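Local coordinates for disease resistance protein RRS1 (Arabidopsis thaliana, PDB 7P8K), which binds the W-box DNA element as a WRKY transcription factor and acts as a plant immune receptor in resistance to bacterial and fungal pathogens, at residues Gly49-Lys54 and Tyr70-Asn75. Sequence-based numbering, arbitrary orientation.
Sequences GCKATK and YLSEHN. With ZN (zinc ion), chain C.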
loop_
_atom_site.group_PDB
_atom_site.type_symbol
_atom_site.label_atom_id
_atom_site.label_comp_id
_atom_site.label_asym_id
_atom_site.label_seq_id
_atom_site.Cartn_x
_atom_site.Cartn_y
_atom_site.Cartn_z
ATOM N N GLY A 49 8.776 -12.517 -7.569
ATOM C CA GLY A 49 9.374 -11.179 -7.750
ATOM C C GLY A 49 8.416 -10.192 -8.404
ATOM O O GLY A 49 8.891 -9.139 -8.877
ATOM N N CYS A 50 7.116 -10.498 -8.428
ATOM C CA CYS A 50 6.078 -9.706 -9.144
ATOM C C CYS A 50 6.053 -8.261 -8.616
ATOM O O CYS A 50 6.166 -8.060 -7.388
ATOM C CB CYS A 50 4.711 -10.368 -9.011
ATOM S SG CYS A 50 3.526 -9.783 -10.244
ATOM N N LYS A 51 5.936 -7.293 -9.528
ATOM C CA LYS A 51 5.955 -5.833 -9.239
ATOM C C LYS A 51 4.523 -5.300 -9.140
ATOM O O LYS A 51 4.341 -4.230 -8.544
ATOM C CB LYS A 51 6.664 -5.063 -10.358
ATOM C CG LYS A 51 8.186 -5.043 -10.315
ATOM C CD LYS A 51 8.818 -4.736 -11.672
ATOM C CE LYS A 51 8.236 -3.525 -12.382
ATOM N NZ LYS A 51 8.784 -3.377 -13.754
ATOM N N ALA A 52 3.560 -6.021 -9.723
ATOM C CA ALA A 52 2.167 -5.576 -9.957
ATOM C C ALA A 52 1.529 -5.124 -8.643
ATOM O O ALA A 52 1.764 -5.775 -7.605
ATOM C CB ALA A 52 1.371 -6.692 -10.589
ATOM N N THR A 53 0.742 -4.048 -8.707
ATOM C CA THR A 53 -0.065 -3.493 -7.591
ATOM C C THR A 53 -1.375 -2.935 -8.152
ATOM O O THR A 53 -1.453 -2.701 -9.369
ATOM C CB THR A 53 0.707 -2.410 -6.830
ATOM O OG1 THR A 53 1.206 -1.489 -7.800
ATOM C CG2 THR A 53 1.847 -2.965 -6.004
ATOM N N LYS A 54 -2.372 -2.742 -7.290
ATOM C CA LYS A 54 -3.659 -2.107 -7.672
ATOM C C LYS A 54 -4.186 -1.314 -6.482
ATOM O O LYS A 54 -3.936 -1.717 -5.337
ATOM C CB LYS A 54 -4.665 -3.154 -8.167
ATOM C CG LYS A 54 -5.312 -4.051 -7.115
ATOM C CD LYS A 54 -6.576 -4.740 -7.625
ATOM C CE LYS A 54 -7.203 -5.688 -6.625
ATOM N NZ LYS A 54 -8.368 -6.403 -7.202
ATOM N N TYR A 70 -4.622 -0.030 -11.622
ATOM C CA TYR A 70 -3.557 -1.059 -11.754
ATOM C C TYR A 70 -2.236 -0.377 -12.132
ATOM O O TYR A 70 -2.221 0.385 -13.113
ATOM C CB TYR A 70 -3.942 -2.101 -12.807
ATOM C CG TYR A 70 -5.141 -2.944 -12.456
ATOM C CD1 TYR A 70 -5.026 -4.018 -11.591
ATOM C CD2 TYR A 70 -6.385 -2.678 -13.003
ATOM C CE1 TYR A 70 -6.122 -4.800 -11.265
ATOM C CE2 TYR A 70 -7.489 -3.456 -12.694
ATOM C CZ TYR A 70 -7.359 -4.518 -11.817
ATOM O OH TYR A 70 -8.445 -5.278 -11.500
ATOM N N LEU A 71 -1.172 -0.629 -11.368
ATOM C CA LEU A 71 0.219 -0.225 -11.708
ATOM C C LEU A 71 1.045 -1.495 -11.941
ATOM O O LEU A 71 1.082 -2.328 -11.016
ATOM C CB LEU A 71 0.823 0.611 -10.572
ATOM C CG LEU A 71 0.009 1.826 -10.121
ATOM C CD1 LEU A 71 -0.870 1.496 -8.911
ATOM C CD2 LEU A 71 0.931 3.000 -9.804
ATOM N N SER A 72 1.650 -1.619 -13.131
ATOM C CA SER A 72 2.632 -2.663 -13.548
ATOM C C SER A 72 1.933 -3.978 -13.899
ATOM O O SER A 72 1.049 -4.395 -13.161
ATOM C CB SER A 72 3.688 -2.886 -12.502
ATOM O OG SER A 72 4.375 -1.675 -12.235
ATOM N N GLU A 73 2.359 -4.623 -14.983
ATOM C CA GLU A 73 1.856 -5.953 -15.408
ATOM C C GLU A 73 2.527 -7.023 -14.536
ATOM O O GLU A 73 3.583 -6.724 -13.936
ATOM C CB GLU A 73 2.132 -6.148 -16.900
ATOM C CG GLU A 73 0.998 -6.829 -17.639
ATOM C CD GLU A 73 0.784 -6.288 -19.040
ATOM O OE1 GLU A 73 -0.188 -5.518 -19.237
ATOM O OE2 GLU A 73 1.593 -6.625 -19.925
ATOM N N HIS A 74 1.931 -8.217 -14.456
ATOM C CA HIS A 74 2.462 -9.366 -13.674
ATOM C C HIS A 74 3.571 -10.055 -14.471
ATOM O O HIS A 74 3.476 -10.057 -15.706
ATOM C CB HIS A 74 1.356 -10.370 -13.333
ATOM C CG HIS A 74 0.324 -9.835 -12.401
ATOM N ND1 HIS A 74 0.347 -10.098 -11.050
ATOM C CD2 HIS A 74 -0.769 -9.076 -12.625
ATOM C CE1 HIS A 74 -0.682 -9.507 -10.477
ATOM N NE2 HIS A 74 -1.381 -8.876 -11.422
ATOM N N ASN A 75 4.554 -10.632 -13.775
ATOM C CA ASN A 75 5.667 -11.416 -14.372
ATOM C C ASN A 75 5.364 -12.917 -14.219
ATOM O O ASN A 75 6.295 -13.700 -13.892
ATOM C CB ASN A 75 7.008 -11.018 -13.756
ATOM C CG ASN A 75 7.125 -11.455 -12.316
ATOM O OD1 ASN A 75 6.116 -11.696 -11.661
ATOM N ND2 ASN A 75 8.346 -11.571 -11.822
HETATM ZN ZN ZN C . 1.539 -10.946 -10.066
#
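Cys-50 and His-74 meet at a zinc ion. Cys-50 SG binds it at 2.3 Å, and His-74 binds it through ND1, the ring nitrogen nearer the backbone. With chi1 at -162° the sulfur points away from the Cys-50 amide and across to the metal. Cys-42 and His-76 complete the Cys2-His2 site of the WRKY DNA-binding domain. The methyl of Ala-52 sits over the centre of one face of the His-74 ring, with CB 3.5 Å from the ring centroid, a CH-pi contact. Trp-20 also stacks on the imidazole.

Beyond the zinc, the two segments pair as ends of antiparallel strands 53-58 and 66-71. Thr-53 and Leu-71 form a hydrogen-bonded pair. Thr-53 N reaches Leu-71 O at 2.9 Å, and Leu-71 N returns a bond to Thr-53 O, also 2.9 Å. Thr-53 OG1 adds a weak bond to the same Leu-71 O. On the other face of the sheet, Lys-54 and Tyr-70 run side by side in the same direction. Lys-54 CB lies 3.5 Å from Tyr-70 CD1, and Lys-54 CD lies 3.7 Å from Tyr-70 CE1. Lys-54 NZ makes a salt bridge to Asp-18 and Tyr-70 OH a hydrogen bond to it, near the start of the modelled chain.

Through Cys-50 and His-74, the zinc joins the chain just before one strand to the chain just after its neighbour. Ala-52, Trp-20 and the metal on ND1 probably hold the imidazole in a fixed rotation.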